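PDB 3BB7: interpain A from Prevotella intermedia, which probably cleaves proteins as a family C10 cysteine peptidase, captured here as the proenzyme part of a longer chain. Local coordinates for residues L31-L36 / I296-P301; K102-T107 / L185-G190; T209-G214 / D312-V317. The protein carries 1 engineered substitution. All coordinates share one frame; numbering follows the deposited sequence.

Contact 1 (L31-L36 / I296-P301); sequences LAPELL and IDLLNP
Leu298 meets Pro33 and Leu36 through one methyl, and the contact is purely apolar. CD2 of Leu298 lies 3.8 Å from CG of Pro33, with CD of the same ring almost as near, at 3.9 Å from that methyl. The second partner comes in crosswise: the side chain of Leu36 stands about at right angles to that of Leu298, and its CD2 stops 4.1 Å from Leu298 CD2. The methyl therefore sits where the CG and CD of the proline and a leucine methyl converge. CB of Leu298 already points toward residues 31-36; CG then lies between the backbone N and the carbonyl carbon (chi1 40°), a congested setting.

No hydrogen bond crosses between the segments; the polar bonds run within the turn or to residues outside the two segments. Residues 296-299 form a type I turn, closed by Leu299 N bonding to Ile296 O at 2.9 Å. Asp297 OD1 receives a weak, bent bond from Leu298 N (2.8 Å, 123°), while OD2 is held by the backbone N of Ile75. Across the way, Pro33 O is bonded to Ser27 OG.

Residues 31-36 belong to the propeptide region related to the Spi inhibitors, and Leu36 is the second residue of strand 35-39. That strand runs antiparallel to strand 292-294, with a backbone bond between Leu36 and Lys295 beside the joint. Ile58 of helix 49-68 packs on both Leu36 and Leu298, while helix 234-246 touches the turn through Met238, against Ile296 and Asp297.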
ATOM      1  N   LEU A  31      14.411 -19.845  14.063  1.00 13.35           N
ATOM      2  CA  LEU A  31      15.077 -18.746  13.361  1.00 13.80           C
ATOM      3  C   LEU A  31      14.176 -17.597  12.934  1.00 13.62           C
ATOM      4  O   LEU A  31      14.647 -16.649  12.290  1.00 14.83           O
ATOM      5  CB  LEU A  31      15.804 -19.290  12.131  1.00 14.00           C
ATOM      6  CG  LEU A  31      16.929 -20.283  12.444  1.00 15.43           C
ATOM      7  CD1 LEU A  31      17.385 -21.053  11.202  1.00 18.06           C
ATOM      8  CD2 LEU A  31      18.113 -19.555  13.060  1.00 16.62           C
ATOM      9  N   ALA A  32      12.899 -17.673  13.293  1.00 13.04           N
ATOM     10  CA  ALA A  32      11.938 -16.616  12.969  1.00 13.14           C
ATOM     11  C   ALA A  32      11.198 -16.153  14.217  1.00 12.64           C
ATOM     12  O   ALA A  32      10.916 -16.955  15.101  1.00 13.05           O
ATOM     13  CB  ALA A  32      10.924 -17.124  11.967  1.00 13.05           C
ATOM     14  N   PRO A  33      10.836 -14.855  14.270  1.00 12.70           N
ATOM     15  CA  PRO A  33       9.962 -14.433  15.373  1.00 12.74           C
ATOM     16  C   PRO A  33       8.588 -15.058  15.183  1.00 12.47           C
ATOM     17  O   PRO A  33       8.146 -15.228  14.041  1.00 12.78           O
ATOM     18  CB  PRO A  33       9.870 -12.920  15.202  1.00 12.82           C
ATOM     19  CG  PRO A  33      10.204 -12.672  13.773  1.00 13.53           C
ATOM     20  CD  PRO A  33      11.144 -13.752  13.335  1.00 13.16           C
ATOM     21  N   GLU A  34       7.915 -15.397  16.283  1.00 11.92           N
ATOM     22  CA  GLU A  34       6.664 -16.121  16.192  1.00 12.83           C
ATOM     23  C   GLU A  34       5.556 -15.264  15.559  1.00 12.20           C
ATOM     24  O   GLU A  34       4.899 -15.680  14.624  1.00 13.38           O
ATOM     25  CB  GLU A  34       6.237 -16.563  17.576  1.00 12.17           C
ATOM     26  CG  GLU A  34       5.035 -17.491  17.531  1.00 12.20           C
ATOM     27  CD  GLU A  34       4.614 -18.032  18.878  1.00 13.71           C
ATOM     28  OE1 GLU A  34       4.557 -17.271  19.884  1.00 15.91           O
ATOM     29  OE2 GLU A  34       4.300 -19.241  18.906  1.00 14.44           O
ATOM     30  N   LEU A  35       5.306 -14.083  16.095  1.00 12.09           N
ATOM     31  CA  LEU A  35       4.210 -13.299  15.550  1.00 12.17           C
ATOM     32  C   LEU A  35       4.691 -12.486  14.358  1.00 11.67           C
ATOM     33  O   LEU A  35       5.600 -11.648  14.494  1.00 11.20           O
ATOM     34  CB  LEU A  35       3.607 -12.389  16.613  1.00 12.08           C
ATOM     35  CG  LEU A  35       2.439 -11.639  15.955  1.00 14.67           C
ATOM     36  CD1 LEU A  35       1.117 -12.101  16.437  1.00 14.82           C
ATOM     37  CD2 LEU A  35       2.586 -10.148  16.031  1.00 19.05           C
ATOM     38  N   LEU A  36       4.063 -12.719  13.208  1.00 10.13           N
ATOM     39  CA  LEU A  36       4.437 -12.024  11.948  1.00 10.90           C
ATOM     40  C   LEU A  36       3.484 -10.882  11.625  1.00 11.07           C
ATOM     41  O   LEU A  36       3.867  -9.921  10.961  1.00 10.47           O
ATOM     42  CB  LEU A  36       4.465 -13.021  10.790  1.00 11.45           C
ATOM     43  CG  LEU A  36       5.366 -14.252  11.032  1.00 10.37           C
ATOM     44  CD1 LEU A  36       5.143 -15.285   9.948  1.00 12.12           C
ATOM     45  CD2 LEU A  36       6.822 -13.809  11.042  1.00 12.39           C
ATOM     46  N   ILE A 296       7.807  -5.999   8.527  1.00 11.87           N
ATOM     47  CA  ILE A 296       8.591  -5.781   7.309  1.00 11.57           C
ATOM     48  C   ILE A 296      10.107  -5.764   7.593  1.00 11.22           C
ATOM     49  O   ILE A 296      10.909  -5.901   6.660  1.00 10.77           O
ATOM     50  CB  ILE A 296       8.208  -4.524   6.496  1.00 12.21           C
ATOM     51  CG1 ILE A 296       8.516  -3.259   7.297  1.00 12.05           C
ATOM     52  CG2 ILE A 296       6.729  -4.622   6.017  1.00 11.98           C
ATOM     53  CD1 ILE A 296       8.530  -1.970   6.452  1.00 13.08           C
ATOM     54  N   ASP A 297      10.507  -5.607   8.850  1.00 10.95           N
ATOM     55  CA  ASP A 297      11.947  -5.561   9.126  1.00 12.86           C
ATOM     56  C   ASP A 297      12.688  -6.783   8.593  1.00 12.77           C
ATOM     57  O   ASP A 297      13.767  -6.670   8.003  1.00 14.17           O
ATOM     58  CB  ASP A 297      12.240  -5.349  10.624  1.00 12.54           C
ATOM     59  CG  ASP A 297      11.508  -6.323  11.545  1.00 13.53           C
ATOM     60  OD1 ASP A 297      10.740  -7.211  11.097  1.00 13.71           O
ATOM     61  OD2 ASP A 297      11.716  -6.202  12.778  1.00 15.12           O
ATOM     62  N   LEU A 298      12.071  -7.945   8.742  1.00 12.13           N
ATOM     63  CA  LEU A 298      12.694  -9.202   8.327  1.00 13.28           C
ATOM     64  C   LEU A 298      12.630  -9.458   6.818  1.00 13.22           C
ATOM     65  O   LEU A 298      13.132 -10.491   6.351  1.00 13.78           O
ATOM     66  CB  LEU A 298      12.073 -10.369   9.096  1.00 13.52           C
ATOM     67  CG  LEU A 298      10.573 -10.399   9.364  1.00 15.14           C
ATOM     68  CD1 LEU A 298       9.725 -10.250   8.128  1.00 15.92           C
ATOM     69  CD2 LEU A 298      10.200 -11.697  10.107  1.00 14.76           C
ATOM     70  N   LEU A 299      12.044  -8.542   6.046  1.00 12.47           N
ATOM     71  CA  LEU A 299      11.963  -8.754   4.574  1.00 12.08           C
ATOM     72  C   LEU A 299      13.217  -8.216   3.854  1.00 11.94           C
ATOM     73  O   LEU A 299      13.122  -7.320   3.013  1.00 12.34           O
ATOM     74  CB  LEU A 299      10.671  -8.153   3.971  1.00 12.11           C
ATOM     75  CG  LEU A 299       9.370  -8.709   4.585  1.00 10.97           C
ATOM     76  CD1 LEU A 299       8.192  -8.036   3.949  1.00 12.32           C
ATOM     77  CD2 LEU A 299       9.282 -10.206   4.418  1.00 11.67           C
ATOM     78  N   ASN A 300      14.394  -8.756   4.192  1.00 12.13           N
ATOM     79  CA  ASN A 300      15.629  -8.300   3.522  1.00 13.63           C
ATOM     80  C   ASN A 300      15.540  -8.667   2.037  1.00 14.44           C
ATOM     81  O   ASN A 300      15.138  -9.773   1.707  1.00 14.01           O
ATOM     82  CB  ASN A 300      16.851  -8.992   4.151  1.00 14.25           C
ATOM     83  CG  ASN A 300      18.168  -8.541   3.544  1.00 17.14           C
ATOM     84  OD1 ASN A 300      18.704  -7.479   3.881  1.00 23.15           O
ATOM     85  ND2 ASN A 300      18.680  -9.330   2.625  1.00 18.27           N
ATOM     86  N   PRO A 301      15.851  -7.726   1.143  1.00 15.04           N
ATOM     87  CA  PRO A 301      15.838  -7.999  -0.294  1.00 17.14           C
ATOM     88  C   PRO A 301      16.732  -9.173  -0.653  1.00 19.95           C
ATOM     89  O   PRO A 301      17.839  -9.286  -0.123  1.00 21.33           O
ATOM     90  CB  PRO A 301      16.387  -6.684  -0.893  1.00 16.84           C
ATOM     91  CG  PRO A 301      15.979  -5.674   0.064  1.00 16.14           C
ATOM     92  CD  PRO A 301      16.110  -6.309   1.425  1.00 15.31           C
TER

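Contact 2 (K102-T107 / L185-G190). Unlike the reference sequence in segment 102-107: Lys106 (reference Asn).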
ATOM      1  N   LYS A 102     -14.959   4.533 -10.972  1.00 12.34           N
ATOM      2  CA  LYS A 102     -16.152   5.002 -11.727  1.00 13.02           C
ATOM      3  C   LYS A 102     -15.810   5.730 -13.011  1.00 11.79           C
ATOM      4  O   LYS A 102     -16.553   5.649 -14.005  1.00 12.82           O
ATOM      5  CB  LYS A 102     -17.007   5.938 -10.816  1.00 14.19           C
ATOM      6  CG  LYS A 102     -18.298   6.516 -11.385  1.00 16.08           C
ATOM      7  CD  LYS A 102     -19.097   7.207 -10.273  1.00 16.96           C
ATOM      8  CE  LYS A 102     -20.105   8.132 -10.887  1.00 20.88           C
ATOM      9  NZ  LYS A 102     -20.986   8.730  -9.854  1.00 25.94           N
ATOM     10  N   LEU A 103     -14.716   6.488 -12.996  1.00 11.09           N
ATOM     11  CA  LEU A 103     -14.400   7.319 -14.153  1.00 12.22           C
ATOM     12  C   LEU A 103     -13.536   6.624 -15.217  1.00 12.57           C
ATOM     13  O   LEU A 103     -13.216   7.239 -16.247  1.00 13.66           O
ATOM     14  CB  LEU A 103     -13.737   8.621 -13.709  1.00 13.16           C
ATOM     15  CG  LEU A 103     -14.615   9.479 -12.809  1.00 14.30           C
ATOM     16  CD1 LEU A 103     -13.879  10.716 -12.325  1.00 17.12           C
ATOM     17  CD2 LEU A 103     -15.920   9.890 -13.506  1.00 16.81           C
ATOM     18  N   LEU A 104     -13.142   5.374 -14.965  1.00 11.53           N
ATOM     19  CA  LEU A 104     -12.298   4.640 -15.896  1.00 12.02           C
ATOM     20  C   LEU A 104     -13.135   3.899 -16.941  1.00 12.00           C
ATOM     21  O   LEU A 104     -14.291   3.542 -16.668  1.00 12.26           O
ATOM     22  CB  LEU A 104     -11.418   3.644 -15.126  1.00 11.55           C
ATOM     23  CG  LEU A 104     -10.396   4.287 -14.168  1.00 12.52           C
ATOM     24  CD1 LEU A 104      -9.817   3.242 -13.243  1.00 11.89           C
ATOM     25  CD2 LEU A 104      -9.304   5.002 -14.977  1.00 14.68           C
ATOM     26  N   PRO A 105     -12.577   3.667 -18.137  1.00 12.91           N
ATOM     27  CA  PRO A 105     -13.298   2.935 -19.190  1.00 13.98           C
ATOM     28  C   PRO A 105     -13.871   1.605 -18.763  1.00 14.66           C
ATOM     29  O   PRO A 105     -13.269   0.874 -17.966  1.00 13.49           O
ATOM     30  CB  PRO A 105     -12.225   2.738 -20.272  1.00 14.67           C
ATOM     31  CG  PRO A 105     -11.314   3.900 -20.095  1.00 13.42           C
ATOM     32  CD  PRO A 105     -11.295   4.210 -18.624  1.00 13.03           C
ATOM     33  N   LYS A 106     -15.051   1.302 -19.303  1.00 15.86           N
ATOM     34  CA  LYS A 106     -15.656  -0.002 -19.129  1.00 17.28           C
ATOM     35  C   LYS A 106     -15.091  -0.944 -20.208  1.00 17.95           C
ATOM     36  O   LYS A 106     -14.619  -0.491 -21.254  1.00 19.00           O
ATOM     37  CB  LYS A 106     -17.181   0.141 -19.227  1.00 17.23           C
ATOM     38  CG  LYS A 106     -18.020  -1.054 -18.797  1.00 19.17           C
ATOM     39  CD  LYS A 106     -17.417  -1.935 -17.738  1.00 16.66           C
ATOM     40  CE  LYS A 106     -18.553  -2.412 -16.803  1.00 23.46           C
ATOM     41  NZ  LYS A 106     -18.532  -3.892 -16.557  1.00 22.97           N
ATOM     42  N   THR A 107     -15.063  -2.246 -19.940  1.00 17.85           N
ATOM     43  CA  THR A 107     -14.660  -3.231 -20.952  1.00 19.26           C
ATOM     44  C   THR A 107     -15.620  -4.396 -20.830  1.00 19.31           C
ATOM     45  O   THR A 107     -16.308  -4.522 -19.825  1.00 19.67           O
ATOM     46  CB  THR A 107     -13.171  -3.714 -20.806  1.00 18.87           C
ATOM     47  OG1 THR A 107     -13.069  -4.803 -19.865  1.00 18.98           O
ATOM     48  CG2 THR A 107     -12.219  -2.563 -20.389  1.00 20.80           C
ATOM     49  N   LEU A 185      -9.949  11.644  -7.765  1.00 10.14           N
ATOM     50  CA  LEU A 185      -8.638  11.510  -7.148  1.00 10.17           C
ATOM     51  C   LEU A 185      -7.931  10.212  -7.588  1.00  9.44           C
ATOM     52  O   LEU A 185      -6.747  10.226  -7.944  1.00 10.58           O
ATOM     53  CB  LEU A 185      -8.773  11.589  -5.620  1.00  9.92           C
ATOM     54  CG  LEU A 185      -7.473  11.448  -4.818  1.00 10.58           C
ATOM     55  CD1 LEU A 185      -6.490  12.619  -5.154  1.00 12.09           C
ATOM     56  CD2 LEU A 185      -7.748  11.411  -3.335  1.00 11.47           C
ATOM     57  N   MET A 186      -8.668   9.096  -7.608  1.00  9.61           N
ATOM     58  CA  MET A 186      -8.110   7.800  -8.043  1.00  9.55           C
ATOM     59  C   MET A 186      -7.618   7.867  -9.483  1.00  9.62           C
ATOM     60  O   MET A 186      -6.516   7.429  -9.776  1.00  9.76           O
ATOM     61  CB  MET A 186      -9.185   6.719  -7.957  1.00 10.03           C
ATOM     62  CG  MET A 186      -9.533   6.303  -6.552  1.00 11.21           C
ATOM     63  SD  MET A 186      -8.244   5.255  -5.846  1.00 11.95           S
ATOM     64  CE  MET A 186      -8.899   5.013  -4.197  1.00 12.58           C
ATOM     65  N   LEU A 187      -8.443   8.448 -10.370  1.00  9.58           N
ATOM     66  CA  LEU A 187      -8.076   8.544 -11.778  1.00 10.62           C
ATOM     67  C   LEU A 187      -6.818   9.407 -11.911  1.00 10.21           C
ATOM     68  O   LEU A 187      -5.864   9.041 -12.582  1.00 10.41           O
ATOM     69  CB  LEU A 187      -9.231   9.155 -12.557  1.00 11.49           C
ATOM     70  CG  LEU A 187      -8.899   9.800 -13.903  1.00 15.33           C
ATOM     71  CD1 LEU A 187      -8.646   8.699 -14.824  1.00 17.57           C
ATOM     72  CD2 LEU A 187     -10.054  10.660 -14.378  1.00 17.53           C
ATOM     73  N   HIS A 188      -6.792  10.534 -11.211  1.00  9.78           N
ATOM     74  CA  HIS A 188      -5.652  11.440 -11.334  1.00  9.25           C
ATOM     75  C   HIS A 188      -4.378  10.814 -10.789  1.00  9.28           C
ATOM     76  O   HIS A 188      -3.305  10.954 -11.404  1.00  9.48           O
ATOM     77  CB  HIS A 188      -5.976  12.751 -10.650  1.00  9.02           C
ATOM     78  CG  HIS A 188      -6.938  13.590 -11.423  1.00  9.41           C
ATOM     79  ND1 HIS A 188      -6.912  14.967 -11.373  1.00 11.76           N
ATOM     80  CD2 HIS A 188      -7.917  13.253 -12.305  1.00 11.21           C
ATOM     81  CE1 HIS A 188      -7.867  15.447 -12.159  1.00 12.85           C
ATOM     82  NE2 HIS A 188      -8.472  14.432 -12.756  1.00 13.30           N
ATOM     83  N   CYS A 189      -4.496  10.076  -9.683  1.00  9.20           N
ATOM     84  CA  CYS A 189      -3.302   9.393  -9.129  1.00  9.52           C
ATOM     85  C   CYS A 189      -2.783   8.353 -10.102  1.00 10.33           C
ATOM     86  O   CYS A 189      -1.546   8.189 -10.225  1.00 11.55           O
ATOM     87  CB  CYS A 189      -3.612   8.748  -7.785  1.00  9.47           C
ATOM     88  SG  CYS A 189      -3.833   9.966  -6.460  1.00 11.39           S
ATOM     89  N   GLY A 190      -3.694   7.634 -10.771  1.00  8.40           N
ATOM     90  CA  GLY A 190      -3.243   6.651 -11.779  1.00 10.17           C
ATOM     91  C   GLY A 190      -2.566   7.317 -12.973  1.00  9.49           C
ATOM     92  O   GLY A 190      -1.464   6.909 -13.398  1.00 10.16           O
TER
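Leu187, facing outward from helix 176-192 toward Leu103 and Leu104, is the side chain to follow. Its CB points at the loop, but the nearest atom there, Leu103 CB, is still 4.7 Å from Leu187 CB, so the touching is done further out. With CG anti to the backbone N (chi1 159°), both branches are carried on to the two loop leucines. At CG the chain brushes its own helical neighbour: Leu187 CG lies in the plane of the His188 ring, at its edge, 3.9 Å from His188 CD2. The two branches then part. CD1 takes the closer contact, 3.8 Å from Leu104 CD2; the leucine side chains slide past one another in opposite directions, meeting methyl to methyl. CD2 turns to the other residue and comes to 4.3 Å from Leu103 CB, a looser approach on the solvent side, since Leu103 is largely exposed.

This is the helical half of a papain-like (clan CA) peptidase. Helix 116-128 begins at Ala116, the engineered substitution at the predicted nucleophile position, and helix 176-192 leans on it with Leu185, Met186 and Cys189. Leu187 sits on a different face of the same helix and receives the loop that leads into helix 116-128.

Leu104 is the buried one of the two loop leucines. Its side chain also packs on Tyr197 and Ile152; Ile152, from strand 150-154, touches Leu187 as well. The side chain of Leu104 lies about 12 Å from that of Ala116. Just past the apolar patch the loop backbone is tied down, Leu104 O bonding to Arg111 NH1 and Pro105 pairing through its backbone with Leu112.

Contact 3 (T209-G214 / D312-V317)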
ATOM      1  N   THR A 209       8.826   4.751  -9.514  1.00 11.59           N
ATOM      2  CA  THR A 209       9.575   5.878 -10.026  1.00 11.89           C
ATOM      3  C   THR A 209       8.649   6.880 -10.740  1.00 11.21           C
ATOM      4  O   THR A 209       8.843   8.115 -10.646  1.00 10.62           O
ATOM      5  CB  THR A 209      10.705   5.411 -10.959  1.00 12.17           C
ATOM      6  OG1 THR A 209      11.511   6.535 -11.338  1.00 16.32           O
ATOM      7  CG2 THR A 209      10.174   4.729 -12.227  1.00 12.10           C
ATOM      8  N   ASP A 210       7.639   6.347 -11.420  1.00 10.61           N
ATOM      9  CA  ASP A 210       6.668   7.176 -12.139  1.00 10.73           C
ATOM     10  C   ASP A 210       5.683   7.810 -11.158  1.00 10.58           C
ATOM     11  O   ASP A 210       5.301   8.971 -11.323  1.00 10.82           O
ATOM     12  CB  ASP A 210       5.958   6.342 -13.190  1.00 10.89           C
ATOM     13  CG  ASP A 210       6.863   5.904 -14.314  1.00 11.82           C
ATOM     14  OD1 ASP A 210       7.770   6.659 -14.727  1.00 15.40           O
ATOM     15  OD2 ASP A 210       6.617   4.777 -14.809  1.00 14.28           O
ATOM     16  N   CYS A 211       5.310   7.070 -10.110  1.00 11.04           N
ATOM     17  CA  CYS A 211       4.476   7.633  -9.061  1.00 10.95           C
ATOM     18  C   CYS A 211       5.151   8.894  -8.453  1.00  9.81           C
ATOM     19  O   CYS A 211       4.533   9.973  -8.406  1.00  9.55           O
ATOM     20  CB  CYS A 211       4.205   6.562  -8.006  1.00 11.19           C
ATOM     21  SG  CYS A 211       3.203   7.121  -6.619  1.00 12.59           S
ATOM     22  N   ALA A 212       6.434   8.779  -8.082  1.00 10.49           N
ATOM     23  CA  ALA A 212       7.165   9.877  -7.459  1.00 10.53           C
ATOM     24  C   ALA A 212       7.264  11.061  -8.450  1.00  9.85           C
ATOM     25  O   ALA A 212       7.027  12.216  -8.082  1.00  9.75           O
ATOM     26  CB  ALA A 212       8.540   9.390  -7.072  1.00 10.90           C
ATOM     27  N   ALA A 213       7.591  10.792  -9.711  1.00  9.37           N
ATOM     28  CA  ALA A 213       7.689  11.855 -10.729  1.00  9.64           C
ATOM     29  C   ALA A 213       6.380  12.596 -10.922  1.00  9.69           C
ATOM     30  O   ALA A 213       6.369  13.824 -11.031  1.00  9.41           O
ATOM     31  CB  ALA A 213       8.212  11.292 -12.046  1.00  9.24           C
ATOM     32  N   GLY A 214       5.277  11.858 -10.922  1.00  9.15           N
ATOM     33  CA  GLY A 214       3.981  12.456 -11.158  1.00  9.97           C
ATOM     34  C   GLY A 214       3.532  13.239  -9.934  1.00  8.83           C
ATOM     35  O   GLY A 214       2.810  14.235 -10.044  1.00 10.40           O
ATOM     36  N   ASP A 312       9.776  -0.830  -2.717  1.00 13.86           N
ATOM     37  CA  ASP A 312      10.094   0.545  -3.019  1.00 14.69           C
ATOM     38  C   ASP A 312       9.231   1.395  -2.103  1.00 14.36           C
ATOM     39  O   ASP A 312       8.176   0.942  -1.631  1.00 14.94           O
ATOM     40  CB  ASP A 312       9.705   0.892  -4.463  1.00 16.09           C
ATOM     41  CG  ASP A 312      10.276  -0.074  -5.484  1.00 20.05           C
ATOM     42  OD1 ASP A 312       9.540  -0.432  -6.438  1.00 24.37           O
ATOM     43  OD2 ASP A 312      11.442  -0.487  -5.335  1.00 21.17           O
ATOM     44  N   MET A 313       9.650   2.625  -1.841  1.00 12.33           N
ATOM     45  CA  MET A 313       8.771   3.552  -1.136  1.00 13.58           C
ATOM     46  C   MET A 313       8.810   4.886  -1.831  1.00 13.05           C
ATOM     47  O   MET A 313       9.815   5.263  -2.451  1.00 12.95           O
ATOM     48  CB  MET A 313       9.110   3.661   0.363  1.00 16.61           C
ATOM     49  CG  MET A 313      10.212   4.595   0.745  1.00 19.38           C
ATOM     50  SD  MET A 313      10.329   5.090   2.511  1.00 15.14           S
ATOM     51  CE  MET A 313      10.755   3.511   3.250  1.00 15.68           C
ATOM     52  N   VAL A 314       7.729   5.635  -1.684  1.00 12.46           N
ATOM     53  CA  VAL A 314       7.738   7.035  -2.087  1.00 13.45           C
ATOM     54  C   VAL A 314       7.647   7.802  -0.793  1.00 14.17           C
ATOM     55  O   VAL A 314       6.653   7.641  -0.043  1.00 16.16           O
ATOM     56  CB  VAL A 314       6.588   7.402  -3.033  1.00 14.20           C
ATOM     57  CG1 VAL A 314       6.650   8.889  -3.319  1.00 15.31           C
ATOM     58  CG2 VAL A 314       6.690   6.608  -4.317  1.00 14.05           C
ATOM     59  N   ARG A 315       8.684   8.592  -0.506  1.00 13.54           N
ATOM     60  CA  ARG A 315       8.690   9.458   0.659  1.00 14.96           C
ATOM     61  C   ARG A 315       8.673  10.910   0.174  1.00 13.50           C
ATOM     62  O   ARG A 315       8.774  11.173  -1.039  1.00 13.77           O
ATOM     63  CB  ARG A 315       9.890   9.133   1.563  1.00 15.13           C
ATOM     64  CG  ARG A 315      11.231   9.486   0.989  1.00 15.58           C
ATOM     65  CD  ARG A 315      12.361   9.100   1.959  1.00 17.66           C
ATOM     66  NE  ARG A 315      13.629   9.274   1.269  1.00 19.65           N
ATOM     67  CZ  ARG A 315      14.816   9.147   1.849  1.00 20.14           C
ATOM     68  NH1 ARG A 315      14.890   8.873   3.151  1.00 20.17           N
ATOM     69  NH2 ARG A 315      15.920   9.291   1.116  1.00 22.18           N
ATOM     70  N   GLY A 316       8.503  11.862   1.094  1.00 13.12           N
ATOM     71  CA  GLY A 316       8.490  13.276   0.723  1.00 14.53           C
ATOM     72  C   GLY A 316       7.117  13.798   0.347  1.00 13.30           C
ATOM     73  O   GLY A 316       7.010  14.862  -0.229  1.00 13.34           O
ATOM     74  N   VAL A 317       6.064  13.043   0.662  1.00 12.94           N
ATOM     75  CA  VAL A 317       4.699  13.455   0.378  1.00 12.99           C
ATOM     76  C   VAL A 317       4.080  13.951   1.684  1.00 12.37           C
ATOM     77  O   VAL A 317       3.868  13.182   2.652  1.00 13.15           O
ATOM     78  CB  VAL A 317       3.874  12.302  -0.215  1.00 12.51           C
ATOM     79  CG1 VAL A 317       2.427  12.739  -0.476  1.00 13.76           C
ATOM     80  CG2 VAL A 317       4.524  11.808  -1.541  1.00 14.76           C
TER
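Gly214 N bonds to Asp210 O at 2.9 Å, one of the backbone bonds of the helix turn that presents Cys211 and Ala212 to Val314. Between helix and strand themselves no hydrogen bond forms; two apolar approaches do the joining. Val314 divides its methyls between the two helix residues. CG1, anti to the backbone N (chi1 177°), lies 4.2 Å from Ala212 CB, and CG2 lies 4.2 Å from Cys211 SG. The small Ala212 lets the backbones come close, with Val314 CA only 6.1 Å from Ala212 CA. All three residues are buried, and the side chain of Cys211 also meets Val117 and Thr121 of helix 116-128, the helix that opens with the predicted nucleophile position, Ala116, engineered here.

Strand 312-315 runs antiparallel between strands 251-255 and 225-228, Val314 bonding through its backbone to Ile252 and Met313 to Ile227. Val314 projects from the face of the sheet turned to helix 208-218, whereas Met313 packs on helix 234-246. Tyr226, from the neighbouring strand 225-228, lies against Ala212 and extends the same helix-on-sheet layer.

Contacts 1 and 2 mark opposite sides of the chain's centre, their own centres 36 Å apart. Contact 3 lies between, 25 Å from contact 1 and 19 Å from contact 2, centre to centre; none touches another. Contacts 1 and 3 reach the same long antiparallel sheet through strands 35-39 and 312-315, so propeptide and enzyme share one sheet. Contacts 2 and 3 use the successive helices 176-192 and 208-218, both packed on helix 116-128. Along the chain, contact 2 closes before contact 3 opens, while contact 1 spans contact 2 and crosses contact 3. In the zymogen, then, the N-terminal region joins the enzyme's sheet through the pairing of strands 35-39 and 292-294.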